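Local coordinates for protein nitrilotriacetate monooxygenase (Burkholderia pseudomallei, PDB 3SDO) that probably acts as a flavin-dependent monooxygenase of the NtaA/SnaA/DszA family, using FMN and molecular oxygen to oxidise small organic substrates, at residues W165-L173 against F182-R190; Q17-W26 against S69-F77. All coordinates share one frame; numbering follows the deposited sequence.

How the contacts relate
From the N terminus, the chain leaves barrel strand 11-15 into the loop holding residues 17-26. Contact 2 closes first, when residues 69-77, carrying short helix 71-74, return to that loop after helix 39-51 and strand 56-59. Contact 1 opens later, beyond helix 150-165, where the chain runs out and doubles back on itself between residues 165-173 and 182-190 before strand 193-194. The two loops follow in series, neither nesting nor crossing, with nearest atoms about 18 Å apart. Contact 2 ties together loops of the barrel, whereas contact 1 shapes a peripheral arm. Both reach the second subunit: Phe182 meets Trp26 of the neighbouring subunit edge-to-face.

Contact 1: residues W165-L173 against F182-R190; sequences WDSWDDDAL and FFDPDKLHR
Trp168 lays one face of its indole over Leu188, whose CD1 sits above the six-membered ring, 3.8 Å from its centroid, in a CH-pi contact. The two residues form a single beta bridge, closing a hairpin-like excursion of the chain between helix 150-165 and strand 193-194, an insertion at the edge of the luciferase-like barrel. Leu188 reaches the indole because its CG stands anti to the backbone N (chi1 170°). The edge of the same six-membered ring, at CZ3, is turned toward the face of Phe183 in an offset edge-to-face pair, centroids 5.6 Å apart and planes at 63°. NE1 of Trp168 bonds to the carbonyl of Leu204, which helps to fix how the indole is turned, and Asn75 of the second subunit packs against Trp168.

Backbone bonds clamp the bridge: His189 N donates to Ser167 O, and Asp169 N to Lys187 O at 2.9 Å. Further out, Asp184 N reaches Ala172 O, so the type I turn from Asp169 to Ala172 is gripped beyond its own closing bond. Here Ala172 CB presses on Lys187 CB at 3.5 Å, a tight fit. The extended Lys187 chain then passes Asp171, and its NZ forms long salt bridges with Asp171 and Asp184, a loose network on the outer side. Leu173 lies alongside Phe182, CD2 touching CE1 of the ring. At the other end, a water donates to both His189 O and Ser167 OG, which is also hydrogen-bonded to Leu164 O and Leu204 N. Tyr444 stacks on the imidazole of His189, whose NE2 points at Asp169 nearly in its own ring plane and meets OD1 at 2.7 Å from above the carboxylate plane, with the N-H bent to 140°.

Contact 2: residues Q17-W26 against S69-F77; sequences QGAGANMNAW and SAPHFLNRF
Gln17 lies across one face of the His72 imidazole, its side-chain amide stacked on the ring with the planes 22° apart. CG anti to the backbone N (chi1 -164°) and a bend at chi2 fold the chain over the ring; CD comes within 3.5 Å of His72 CD2, and CG makes a CH-pi contact at 3.9 Å from the ring centroid. Arg76 CB lies against the opposite face, toward the rim, and His72 ND1 bonds to Ser36 OG, so the imidazole is held from both faces and at its rim. A water accepts from Gln17 NE2 and Arg76 NH1, joining the two polar ends. The loop after strand 11-15 thus packs on short helix 71-74 in the TIM-barrel fold of the luciferase-like family, near the predicted FMN-binding Asp61, with which Arg76 makes a long, weak ion pair. Pro71, in the first turn of that helix, carries the other end of the contact. Its CG touches Trp26 CD1 at 3.6 Å, the two side chains crossing at about a right angle, and also approaches Met23 O at 3.4 Å. A second water donates to Met23 O and accepts from His72 N, at 2.9 Å and 2.8 Å.

Contact 1: residues W165-L173 against F182-R190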
ATOM      1  N   TRP A 165      -0.388 -16.953   6.193  1.00 20.59           N
ATOM      2  CA  TRP A 165      -1.767 -16.553   6.493  1.00 20.45           C
ATOM      3  C   TRP A 165      -2.501 -17.564   7.371  1.00 21.06           C
ATOM      4  O   TRP A 165      -3.544 -17.242   7.911  1.00 21.91           O
ATOM      5  CB  TRP A 165      -2.584 -16.304   5.215  1.00 19.81           C
ATOM      6  CG  TRP A 165      -2.269 -15.010   4.521  1.00 19.71           C
ATOM      7  CD1 TRP A 165      -1.736 -13.867   5.088  1.00 18.94           C
ATOM      8  CD2 TRP A 165      -2.478 -14.703   3.126  1.00 18.63           C
ATOM      9  NE1 TRP A 165      -1.598 -12.888   4.122  1.00 19.27           N
ATOM     10  CE2 TRP A 165      -2.043 -13.373   2.918  1.00 17.71           C
ATOM     11  CE3 TRP A 165      -2.972 -15.425   2.037  1.00 18.58           C
ATOM     12  CZ2 TRP A 165      -2.105 -12.757   1.670  1.00 19.09           C
ATOM     13  CZ3 TRP A 165      -3.032 -14.808   0.782  1.00 18.62           C
ATOM     14  CH2 TRP A 165      -2.612 -13.494   0.609  1.00 18.78           C
ATOM     15  N   ASP A 166      -1.987 -18.784   7.498  1.00 20.99           N
ATOM     16  CA  ASP A 166      -2.595 -19.746   8.414  1.00 20.78           C
ATOM     17  C   ASP A 166      -1.856 -19.843   9.756  1.00 21.37           C
ATOM     18  O   ASP A 166      -2.068 -20.793  10.505  1.00 22.30           O
ATOM     19  CB  ASP A 166      -2.735 -21.116   7.721  1.00 21.10           C
ATOM     20  CG  ASP A 166      -3.886 -21.145   6.698  1.00 20.43           C
ATOM     21  OD1 ASP A 166      -4.655 -20.153   6.625  1.00 21.83           O
ATOM     22  OD2 ASP A 166      -4.054 -22.173   5.987  1.00 20.97           O
ATOM     23  N   SER A 167      -1.045 -18.829  10.083  1.00 20.53           N
ATOM     24  CA  SER A 167      -0.278 -18.816  11.337  1.00 20.75           C
ATOM     25  C   SER A 167      -1.184 -18.910  12.554  1.00 21.03           C
ATOM     26  O   SER A 167      -0.905 -19.681  13.487  1.00 20.43           O
ATOM     27  CB  SER A 167       0.565 -17.550  11.459  1.00 19.98           C
ATOM     28  OG  SER A 167       1.570 -17.486  10.472  1.00 20.11           O
ATOM     29  N   TRP A 168      -2.262 -18.135  12.512  1.00 20.46           N
ATOM     30  CA  TRP A 168      -3.162 -17.935  13.658  1.00 21.18           C
ATOM     31  C   TRP A 168      -4.527 -18.566  13.436  1.00 21.62           C
ATOM     32  O   TRP A 168      -5.299 -18.074  12.622  1.00 21.54           O
ATOM     33  CB  TRP A 168      -3.357 -16.436  13.886  1.00 20.67           C
ATOM     34  CG  TRP A 168      -2.151 -15.764  14.490  1.00 19.29           C
ATOM     35  CD1 TRP A 168      -1.148 -15.105  13.826  1.00 19.14           C
ATOM     36  CD2 TRP A 168      -1.847 -15.674  15.864  1.00 21.38           C
ATOM     37  NE1 TRP A 168      -0.216 -14.646  14.714  1.00 20.47           N
ATOM     38  CE2 TRP A 168      -0.624 -14.978  15.980  1.00 21.26           C
ATOM     39  CE3 TRP A 168      -2.472 -16.145  17.024  1.00 22.20           C
ATOM     40  CZ2 TRP A 168      -0.030 -14.728  17.198  1.00 22.08           C
ATOM     41  CZ3 TRP A 168      -1.880 -15.895  18.229  1.00 24.13           C
ATOM     42  CH2 TRP A 168      -0.665 -15.201  18.314  1.00 22.72           C
ATOM     43  N   ASP A 169      -4.856 -19.639  14.158  1.00 22.19           N
ATOM     44  CA  ASP A 169      -6.204 -20.187  14.038  1.00 22.60           C
ATOM     45  C   ASP A 169      -7.220 -19.078  14.313  1.00 22.40           C
ATOM     46  O   ASP A 169      -6.970 -18.175  15.109  1.00 21.99           O
ATOM     47  CB  ASP A 169      -6.492 -21.320  15.027  1.00 22.78           C
ATOM     48  CG  ASP A 169      -5.662 -22.577  14.791  1.00 23.44           C
ATOM     49  OD1 ASP A 169      -4.941 -22.714  13.762  1.00 24.83           O
ATOM     50  OD2 ASP A 169      -5.764 -23.456  15.669  1.00 23.05           O
ATOM     51  N   ASP A 170      -8.378 -19.182  13.678  1.00 23.14           N
ATOM     52  CA  ASP A 170      -9.431 -18.163  13.808  1.00 23.72           C
ATOM     53  C   ASP A 170      -9.821 -17.905  15.281  1.00 24.35           C
ATOM     54  O   ASP A 170     -10.215 -16.798  15.639  1.00 24.96           O
ATOM     55  CB  ASP A 170     -10.665 -18.586  13.004  1.00 23.68           C
ATOM     56  CG  ASP A 170     -10.416 -18.610  11.510  1.00 24.66           C
ATOM     57  OD1 ASP A 170      -9.531 -17.849  11.023  1.00 22.97           O
ATOM     58  OD2 ASP A 170     -11.135 -19.382  10.806  1.00 24.60           O
ATOM     59  N   ASP A 171      -9.653 -18.915  16.129  1.00 25.44           N
ATOM     60  CA  ASP A 171     -10.056 -18.836  17.546  1.00 26.16           C
ATOM     61  C   ASP A 171      -8.860 -18.790  18.529  1.00 25.85           C
ATOM     62  O   ASP A 171      -9.037 -18.990  19.731  1.00 25.82           O
ATOM     63  CB  ASP A 171     -11.014 -19.999  17.882  1.00 26.94           C
ATOM     64  CG  ASP A 171     -10.448 -21.387  17.519  1.00 30.52           C
ATOM     65  OD1 ASP A 171      -9.339 -21.513  16.951  1.00 32.42           O
ATOM     66  OD2 ASP A 171     -11.140 -22.382  17.789  1.00 35.76           O
ATOM     67  N   ALA A 172      -7.663 -18.464  18.029  1.00 24.22           N
ATOM     68  CA  ALA A 172      -6.439 -18.564  18.818  1.00 23.91           C
ATOM     69  C   ALA A 172      -6.342 -17.478  19.870  1.00 23.82           C
ATOM     70  O   ALA A 172      -5.745 -17.696  20.929  1.00 24.00           O
ATOM     71  CB  ALA A 172      -5.191 -18.511  17.924  1.00 22.10           C
ATOM     72  N   LEU A 173      -6.913 -16.308  19.587  1.00 23.85           N
ATOM     73  CA  LEU A 173      -6.721 -15.135  20.448  1.00 23.97           C
ATOM     74  C   LEU A 173      -7.812 -15.087  21.519  1.00 25.14           C
ATOM     75  O   LEU A 173      -8.886 -14.496  21.325  1.00 26.36           O
ATOM     76  CB  LEU A 173      -6.672 -13.848  19.618  1.00 23.18           C
ATOM     77  CG  LEU A 173      -5.418 -13.728  18.756  1.00 22.77           C
ATOM     78  CD1 LEU A 173      -5.570 -12.613  17.729  1.00 22.60           C
ATOM     79  CD2 LEU A 173      -4.210 -13.468  19.638  1.00 23.36           C
ATOM     80  N   PHE A 182      -3.598 -14.793  27.048  1.00 27.40           N
ATOM     81  CA  PHE A 182      -3.875 -13.956  25.894  1.00 25.96           C
ATOM     82  C   PHE A 182      -4.226 -14.788  24.659  1.00 25.44           C
ATOM     83  O   PHE A 182      -5.111 -14.414  23.881  1.00 24.74           O
ATOM     84  CB  PHE A 182      -2.679 -13.065  25.618  1.00 25.62           C
ATOM     85  CG  PHE A 182      -2.900 -12.076  24.511  1.00 23.77           C
ATOM     86  CD1 PHE A 182      -2.312 -12.258  23.270  1.00 22.75           C
ATOM     87  CD2 PHE A 182      -3.706 -10.975  24.714  1.00 22.47           C
ATOM     88  CE1 PHE A 182      -2.496 -11.344  22.266  1.00 22.55           C
ATOM     89  CE2 PHE A 182      -3.925 -10.056  23.696  1.00 22.80           C
ATOM     90  CZ  PHE A 182      -3.326 -10.235  22.477  1.00 23.52           C
ATOM     91  N   PHE A 183      -3.532 -15.905  24.463  1.00 25.35           N
ATOM     92  CA  PHE A 183      -3.794 -16.791  23.326  1.00 25.08           C
ATOM     93  C   PHE A 183      -3.491 -18.250  23.667  1.00 26.51           C
ATOM     94  O   PHE A 183      -2.773 -18.518  24.636  1.00 27.40           O
ATOM     95  CB  PHE A 183      -2.952 -16.359  22.123  1.00 24.41           C
ATOM     96  CG  PHE A 183      -1.494 -16.751  22.212  1.00 24.74           C
ATOM     97  CD1 PHE A 183      -0.656 -16.179  23.146  1.00 24.90           C
ATOM     98  CD2 PHE A 183      -0.961 -17.692  21.352  1.00 26.01           C
ATOM     99  CE1 PHE A 183       0.708 -16.532  23.217  1.00 26.30           C
ATOM    100  CE2 PHE A 183       0.385 -18.045  21.432  1.00 26.29           C
ATOM    101  CZ  PHE A 183       1.214 -17.459  22.372  1.00 24.97           C
ATOM    102  N   ASP A 184      -4.037 -19.168  22.870  1.00 26.92           N
ATOM    103  CA  ASP A 184      -3.780 -20.607  23.012  1.00 28.26           C
ATOM    104  C   ASP A 184      -2.560 -20.936  22.143  1.00 28.49           C
ATOM    105  O   ASP A 184      -2.615 -20.782  20.924  1.00 27.94           O
ATOM    106  CB  ASP A 184      -5.005 -21.414  22.585  1.00 28.24           C
ATOM    107  CG  ASP A 184      -4.821 -22.939  22.743  1.00 29.91           C
ATOM    108  OD1 ASP A 184      -3.687 -23.423  22.974  1.00 29.74           O
ATOM    109  OD2 ASP A 184      -5.829 -23.662  22.593  1.00 30.26           O
ATOM    110  N   PRO A 185      -1.447 -21.353  22.774  1.00 29.01           N
ATOM    111  CA  PRO A 185      -0.188 -21.574  22.035  1.00 29.06           C
ATOM    112  C   PRO A 185      -0.277 -22.664  20.975  1.00 28.69           C
ATOM    113  O   PRO A 185       0.457 -22.627  19.983  1.00 27.15           O
ATOM    114  CB  PRO A 185       0.800 -21.998  23.114  1.00 30.04           C
ATOM    115  CG  PRO A 185       0.150 -21.647  24.440  1.00 31.19           C
ATOM    116  CD  PRO A 185      -1.315 -21.648  24.214  1.00 30.26           C
ATOM    117  N   ASP A 186      -1.154 -23.634  21.204  1.00 28.90           N
ATOM    118  CA  ASP A 186      -1.357 -24.710  20.252  1.00 29.67           C
ATOM    119  C   ASP A 186      -2.183 -24.293  19.057  1.00 28.81           C
ATOM    120  O   ASP A 186      -2.347 -25.095  18.130  1.00 29.07           O
ATOM    121  CB  ASP A 186      -2.025 -25.896  20.933  1.00 31.31           C
ATOM    122  CG  ASP A 186      -1.105 -26.590  21.919  1.00 34.10           C
ATOM    123  OD1 ASP A 186       0.113 -26.280  21.940  1.00 37.60           O
ATOM    124  OD2 ASP A 186      -1.602 -27.445  22.670  1.00 38.69           O
ATOM    125  N   LYS A 187      -2.679 -23.050  19.051  1.00 27.47           N
ATOM    126  CA  LYS A 187      -3.415 -22.512  17.895  1.00 26.81           C
ATOM    127  C   LYS A 187      -2.621 -21.455  17.094  1.00 26.07           C
ATOM    128  O   LYS A 187      -3.203 -20.723  16.274  1.00 24.71           O
ATOM    129  CB  LYS A 187      -4.757 -21.929  18.355  1.00 26.42           C
ATOM    130  CG  LYS A 187      -5.647 -22.962  19.031  1.00 27.97           C
ATOM    131  CD  LYS A 187      -7.006 -22.391  19.410  1.00 29.48           C
ATOM    132  CE  LYS A 187      -7.941 -23.464  19.947  1.00 32.20           C
ATOM    133  NZ  LYS A 187      -9.036 -22.787  20.697  1.00 36.34           N
ATOM    134  N   LEU A 188      -1.314 -21.374  17.379  1.00 26.06           N
ATOM    135  CA  LEU A 188      -0.333 -20.558  16.638  1.00 25.14           C
ATOM    136  C   LEU A 188       0.663 -21.503  16.025  1.00 26.19           C
ATOM    137  O   LEU A 188       1.184 -22.380  16.725  1.00 26.65           O
ATOM    138  CB  LEU A 188       0.415 -19.625  17.576  1.00 24.83           C
ATOM    139  CG  LEU A 188       1.629 -18.864  17.016  1.00 24.26           C
ATOM    140  CD1 LEU A 188       1.242 -17.975  15.852  1.00 21.86           C
ATOM    141  CD2 LEU A 188       2.322 -18.035  18.112  1.00 25.48           C
ATOM    142  N   HIS A 189       0.942 -21.332  14.738  1.00 26.00           N
ATOM    143  CA  HIS A 189       1.722 -22.312  13.980  1.00 27.21           C
ATOM    144  C   HIS A 189       2.922 -21.648  13.337  1.00 27.07           C
ATOM    145  O   HIS A 189       2.792 -20.597  12.714  1.00 25.55           O
ATOM    146  CB  HIS A 189       0.861 -22.939  12.872  1.00 26.90           C
ATOM    147  CG  HIS A 189      -0.434 -23.502  13.368  1.00 27.80           C
ATOM    148  ND1 HIS A 189      -0.560 -24.809  13.799  1.00 27.66           N
ATOM    149  CD2 HIS A 189      -1.650 -22.928  13.536  1.00 25.74           C
ATOM    150  CE1 HIS A 189      -1.802 -25.015  14.204  1.00 28.70           C
ATOM    151  NE2 HIS A 189      -2.485 -23.890  14.057  1.00 27.77           N
ATOM    152  N   ARG A 190       4.085 -22.278  13.485  1.00 27.87           N
ATOM    153  CA  ARG A 190       5.266 -21.914  12.711  1.00 28.75           C
ATOM    154  C   ARG A 190       5.134 -22.473  11.289  1.00 28.51           C
ATOM    155  O   ARG A 190       4.441 -23.457  11.077  1.00 29.11           O
ATOM    156  CB  ARG A 190       6.523 -22.483  13.356  1.00 30.46           C
ATOM    157  CG  ARG A 190       7.070 -21.653  14.489  1.00 33.57           C
ATOM    158  CD  ARG A 190       8.571 -21.861  14.619  1.00 38.57           C
ATOM    159  NE  ARG A 190       8.869 -23.283  14.704  1.00 42.99           N
ATOM    160  CZ  ARG A 190      10.071 -23.814  14.526  1.00 49.80           C
ATOM    161  NH1 ARG A 190      10.220 -25.143  14.631  1.00 53.20           N
ATOM    162  NH2 ARG A 190      11.125 -23.048  14.232  1.00 50.62           N
TER
HETATM  163  O   HOH W   1       3.315 -19.718  10.195  1.00 15.68           O

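Contact 2: residues Q17-W26 against S69-F77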
ATOM      1  N   GLN A  17      -7.950   2.355 -13.544  1.00 22.12           N
ATOM      2  CA  GLN A  17      -6.656   2.728 -14.067  1.00 21.51           C
ATOM      3  C   GLN A  17      -6.589   4.254 -14.178  1.00 21.44           C
ATOM      4  O   GLN A  17      -6.417   4.798 -15.257  1.00 21.25           O
ATOM      5  CB  GLN A  17      -6.459   2.085 -15.435  1.00 22.22           C
ATOM      6  CG  GLN A  17      -5.041   2.068 -15.958  1.00 23.08           C
ATOM      7  CD  GLN A  17      -4.181   0.991 -15.316  1.00 25.43           C
ATOM      8  OE1 GLN A  17      -4.366   0.655 -14.152  1.00 25.41           O
ATOM      9  NE2 GLN A  17      -3.196   0.484 -16.064  1.00 25.65           N
ATOM     10  N   GLY A  18      -6.711   4.928 -13.036  1.00 19.92           N
ATOM     11  CA  GLY A  18      -6.714   6.374 -12.995  1.00 19.62           C
ATOM     12  C   GLY A  18      -7.718   6.919 -13.978  1.00 18.62           C
ATOM     13  O   GLY A  18      -8.879   6.500 -13.990  1.00 18.22           O
ATOM     14  N   ALA A  19      -7.239   7.779 -14.859  1.00 18.49           N
ATOM     15  CA  ALA A  19      -8.070   8.416 -15.884  1.00 18.73           C
ATOM     16  C   ALA A  19      -8.807   7.454 -16.786  1.00 18.81           C
ATOM     17  O   ALA A  19      -9.899   7.777 -17.263  1.00 19.79           O
ATOM     18  CB  ALA A  19      -7.230   9.386 -16.737  1.00 18.82           C
ATOM     19  N   GLY A  20      -8.217   6.297 -17.068  1.00 19.34           N
ATOM     20  CA  GLY A  20      -8.864   5.321 -17.927  1.00 19.33           C
ATOM     21  C   GLY A  20      -7.915   4.292 -18.496  1.00 19.88           C
ATOM     22  O   GLY A  20      -6.699   4.449 -18.431  1.00 19.50           O
ATOM     23  N   ALA A  21      -8.488   3.242 -19.059  1.00 19.92           N
ATOM     24  CA  ALA A  21      -7.713   2.191 -19.717  1.00 20.91           C
ATOM     25  C   ALA A  21      -7.054   2.720 -20.985  1.00 21.72           C
ATOM     26  O   ALA A  21      -6.000   2.212 -21.400  1.00 21.67           O
ATOM     27  CB  ALA A  21      -8.592   0.987 -20.042  1.00 21.09           C
ATOM     28  N   ASN A  22      -7.661   3.736 -21.606  1.00 21.83           N
ATOM     29  CA  ASN A  22      -7.027   4.393 -22.751  1.00 22.86           C
ATOM     30  C   ASN A  22      -5.852   5.246 -22.246  1.00 23.64           C
ATOM     31  O   ASN A  22      -6.002   6.048 -21.311  1.00 23.02           O
ATOM     32  CB  ASN A  22      -8.038   5.231 -23.545  1.00 22.96           C
ATOM     33  CG  ASN A  22      -7.427   5.865 -24.785  1.00 24.49           C
ATOM     34  OD1 ASN A  22      -6.575   6.749 -24.681  1.00 25.05           O
ATOM     35  ND2 ASN A  22      -7.822   5.387 -25.961  1.00 22.36           N
ATOM     36  N   MET A  23      -4.695   5.078 -22.872  1.00 24.57           N
ATOM     37  CA  MET A  23      -3.477   5.725 -22.401  1.00 25.97           C
ATOM     38  C   MET A  23      -3.612   7.252 -22.336  1.00 25.10           C
ATOM     39  O   MET A  23      -2.953   7.890 -21.517  1.00 24.76           O
ATOM     40  CB  MET A  23      -2.264   5.311 -23.262  1.00 27.45           C
ATOM     41  CG  MET A  23      -2.215   5.860 -24.683  1.00 32.41           C
ATOM     42  SD  MET A  23      -0.626   5.602 -25.559  1.00 43.84           S
ATOM     43  CE  MET A  23      -0.218   3.938 -25.019  1.00 41.90           C
ATOM     44  N   ASN A  24      -4.459   7.814 -23.205  1.00 24.31           N
ATOM     45  CA  ASN A  24      -4.665   9.261 -23.287  1.00 24.33           C
ATOM     46  C   ASN A  24      -5.961   9.763 -22.631  1.00 22.60           C
ATOM     47  O   ASN A  24      -6.413  10.872 -22.897  1.00 21.26           O
ATOM     48  CB  ASN A  24      -4.574   9.710 -24.735  1.00 25.14           C
ATOM     49  CG  ASN A  24      -3.107   9.783 -25.238  1.00 28.38           C
ATOM     50  OD1 ASN A  24      -2.149   9.560 -24.472  1.00 31.46           O
ATOM     51  ND2 ASN A  24      -2.942  10.082 -26.519  1.00 27.99           N
ATOM     52  N   ALA A  25      -6.501   8.965 -21.717  1.00 21.02           N
ATOM     53  CA  ALA A  25      -7.758   9.292 -21.051  1.00 20.56           C
ATOM     54  C   ALA A  25      -7.666  10.577 -20.213  1.00 20.01           C
ATOM     55  O   ALA A  25      -8.693  11.227 -19.956  1.00 20.43           O
ATOM     56  CB  ALA A  25      -8.227   8.099 -20.173  1.00 18.72           C
ATOM     57  N   TRP A  26      -6.455  10.951 -19.794  1.00 20.49           N
ATOM     58  CA  TRP A  26      -6.256  12.196 -19.014  1.00 20.76           C
ATOM     59  C   TRP A  26      -6.735  13.443 -19.768  1.00 21.41           C
ATOM     60  O   TRP A  26      -6.931  14.506 -19.154  1.00 21.25           O
ATOM     61  CB  TRP A  26      -4.787  12.405 -18.620  1.00 20.69           C
ATOM     62  CG  TRP A  26      -3.850  12.703 -19.760  1.00 20.80           C
ATOM     63  CD1 TRP A  26      -3.201  11.786 -20.564  1.00 21.81           C
ATOM     64  CD2 TRP A  26      -3.430  13.994 -20.218  1.00 22.70           C
ATOM     65  NE1 TRP A  26      -2.430  12.428 -21.501  1.00 22.78           N
ATOM     66  CE2 TRP A  26      -2.543  13.786 -21.312  1.00 22.06           C
ATOM     67  CE3 TRP A  26      -3.705  15.301 -19.811  1.00 22.25           C
ATOM     68  CZ2 TRP A  26      -1.935  14.836 -21.995  1.00 23.13           C
ATOM     69  CZ3 TRP A  26      -3.112  16.356 -20.516  1.00 22.74           C
ATOM     70  CH2 TRP A  26      -2.230  16.114 -21.586  1.00 23.44           C
ATOM     71  N   SER A  69       7.036   6.010 -21.251  1.00 26.58           N
ATOM     72  CA  SER A  69       5.917   5.330 -20.590  1.00 25.53           C
ATOM     73  C   SER A  69       4.626   6.120 -20.782  1.00 25.18           C
ATOM     74  O   SER A  69       4.655   7.358 -20.876  1.00 25.24           O
ATOM     75  CB  SER A  69       6.183   5.178 -19.085  1.00 25.76           C
ATOM     76  OG  SER A  69       7.369   4.442 -18.821  1.00 25.43           O
ATOM     77  N   ALA A  70       3.494   5.412 -20.810  1.00 24.19           N
ATOM     78  CA  ALA A  70       2.191   6.047 -20.945  1.00 23.64           C
ATOM     79  C   ALA A  70       1.880   6.850 -19.662  1.00 22.90           C
ATOM     80  O   ALA A  70       2.425   6.553 -18.584  1.00 21.72           O
ATOM     81  CB  ALA A  70       1.109   4.980 -21.219  1.00 23.68           C
ATOM     82  N   PRO A  71       1.035   7.897 -19.772  1.00 22.13           N
ATOM     83  CA  PRO A  71       0.722   8.740 -18.625  1.00 21.58           C
ATOM     84  C   PRO A  71       0.465   8.002 -17.312  1.00 20.77           C
ATOM     85  O   PRO A  71       1.035   8.371 -16.287  1.00 21.14           O
ATOM     86  CB  PRO A  71      -0.527   9.490 -19.091  1.00 21.26           C
ATOM     87  CG  PRO A  71      -0.248   9.705 -20.560  1.00 22.30           C
ATOM     88  CD  PRO A  71       0.446   8.437 -21.014  1.00 23.21           C
ATOM     89  N   HIS A  72      -0.361   6.966 -17.323  1.00 19.97           N
ATOM     90  CA  HIS A  72      -0.707   6.290 -16.056  1.00 20.14           C
ATOM     91  C   HIS A  72       0.504   5.562 -15.427  1.00 20.27           C
ATOM     92  O   HIS A  72       0.644   5.488 -14.187  1.00 20.04           O
ATOM     93  CB  HIS A  72      -1.886   5.313 -16.212  1.00 19.44           C
ATOM     94  CG  HIS A  72      -2.325   4.735 -14.904  1.00 20.08           C
ATOM     95  ND1 HIS A  72      -3.090   5.447 -14.009  1.00 19.39           N
ATOM     96  CD2 HIS A  72      -2.052   3.547 -14.309  1.00 19.63           C
ATOM     97  CE1 HIS A  72      -3.283   4.716 -12.922  1.00 19.86           C
ATOM     98  NE2 HIS A  72      -2.665   3.561 -13.078  1.00 19.63           N
ATOM     99  N   PHE A  73       1.385   5.064 -16.282  1.00 20.54           N
ATOM    100  CA  PHE A  73       2.612   4.415 -15.838  1.00 21.40           C
ATOM    101  C   PHE A  73       3.669   5.418 -15.338  1.00 21.70           C
ATOM    102  O   PHE A  73       4.554   5.048 -14.560  1.00 22.64           O
ATOM    103  CB  PHE A  73       3.180   3.557 -16.956  1.00 22.50           C
ATOM    104  CG  PHE A  73       2.413   2.281 -17.214  1.00 23.58           C
ATOM    105  CD1 PHE A  73       1.136   2.308 -17.777  1.00 26.59           C
ATOM    106  CD2 PHE A  73       2.995   1.042 -16.940  1.00 26.44           C
ATOM    107  CE1 PHE A  73       0.425   1.109 -18.035  1.00 27.88           C
ATOM    108  CE2 PHE A  73       2.299  -0.161 -17.190  1.00 27.09           C
ATOM    109  CZ  PHE A  73       1.010  -0.123 -17.727  1.00 27.56           C
ATOM    110  N   LEU A  74       3.584   6.678 -15.773  1.00 21.43           N
ATOM    111  CA  LEU A  74       4.521   7.719 -15.319  1.00 21.49           C
ATOM    112  C   LEU A  74       4.259   8.134 -13.863  1.00 20.31           C
ATOM    113  O   LEU A  74       5.177   8.506 -13.144  1.00 20.90           O
ATOM    114  CB  LEU A  74       4.452   8.961 -16.223  1.00 21.89           C
ATOM    115  CG  LEU A  74       5.051   8.833 -17.626  1.00 22.24           C
ATOM    116  CD1 LEU A  74       4.617  10.005 -18.498  1.00 20.72           C
ATOM    117  CD2 LEU A  74       6.579   8.738 -17.571  1.00 22.90           C
ATOM    118  N   ASN A  75       3.010   8.048 -13.425  1.00 19.68           N
ATOM    119  CA  ASN A  75       2.630   8.500 -12.083  1.00 18.66           C
ATOM    120  C   ASN A  75       1.313   7.866 -11.685  1.00 18.43           C
ATOM    121  O   ASN A  75       0.274   8.089 -12.319  1.00 18.30           O
ATOM    122  CB  ASN A  75       2.521  10.038 -12.029  1.00 19.52           C
ATOM    123  CG  ASN A  75       3.392  10.661 -10.949  1.00 18.47           C
ATOM    124  OD1 ASN A  75       2.906  11.112  -9.901  1.00 19.29           O
ATOM    125  ND2 ASN A  75       4.681  10.719 -11.210  1.00 16.81           N
ATOM    126  N   ARG A  76       1.377   7.061 -10.635  1.00 18.59           N
ATOM    127  CA  ARG A  76       0.242   6.321 -10.125  1.00 18.45           C
ATOM    128  C   ARG A  76       0.444   6.106  -8.642  1.00 18.35           C
ATOM    129  O   ARG A  76       1.573   6.244  -8.144  1.00 18.34           O
ATOM    130  CB  ARG A  76       0.119   4.956 -10.834  1.00 18.39           C
ATOM    131  CG  ARG A  76       1.349   4.073 -10.716  1.00 18.65           C
ATOM    132  CD  ARG A  76       1.473   2.993 -11.826  1.00 20.57           C
ATOM    133  NE  ARG A  76       0.341   2.069 -11.857  1.00 20.67           N
ATOM    134  CZ  ARG A  76       0.042   1.243 -12.865  1.00 20.95           C
ATOM    135  NH1 ARG A  76      -1.036   0.487 -12.782  1.00 19.45           N
ATOM    136  NH2 ARG A  76       0.784   1.184 -13.971  1.00 21.54           N
ATOM    137  N   PHE A  77      -0.645   5.740  -7.951  1.00 17.79           N
ATOM    138  CA  PHE A  77      -0.578   5.382  -6.547  1.00 17.87           C
ATOM    139  C   PHE A  77       0.024   3.993  -6.413  1.00 17.76           C
ATOM    140  O   PHE A  77       0.068   3.213  -7.380  1.00 18.68           O
ATOM    141  CB  PHE A  77      -1.968   5.446  -5.877  1.00 17.33           C
ATOM    142  CG  PHE A  77      -2.467   6.855  -5.630  1.00 18.26           C
ATOM    143  CD1 PHE A  77      -1.813   7.697  -4.732  1.00 18.54           C
ATOM    144  CD2 PHE A  77      -3.578   7.334  -6.286  1.00 18.38           C
ATOM    145  CE1 PHE A  77      -2.284   9.009  -4.503  1.00 19.43           C
ATOM    146  CE2 PHE A  77      -4.063   8.617  -6.051  1.00 18.83           C
ATOM    147  CZ  PHE A  77      -3.408   9.464  -5.161  1.00 18.34           C
TER
HETATM  148  O   HOH W   2      -0.888  -1.211 -14.974  1.00 20.50           O
HETATM  149  O   HOH W   3      -1.927   6.157 -19.437  1.00 19.72           O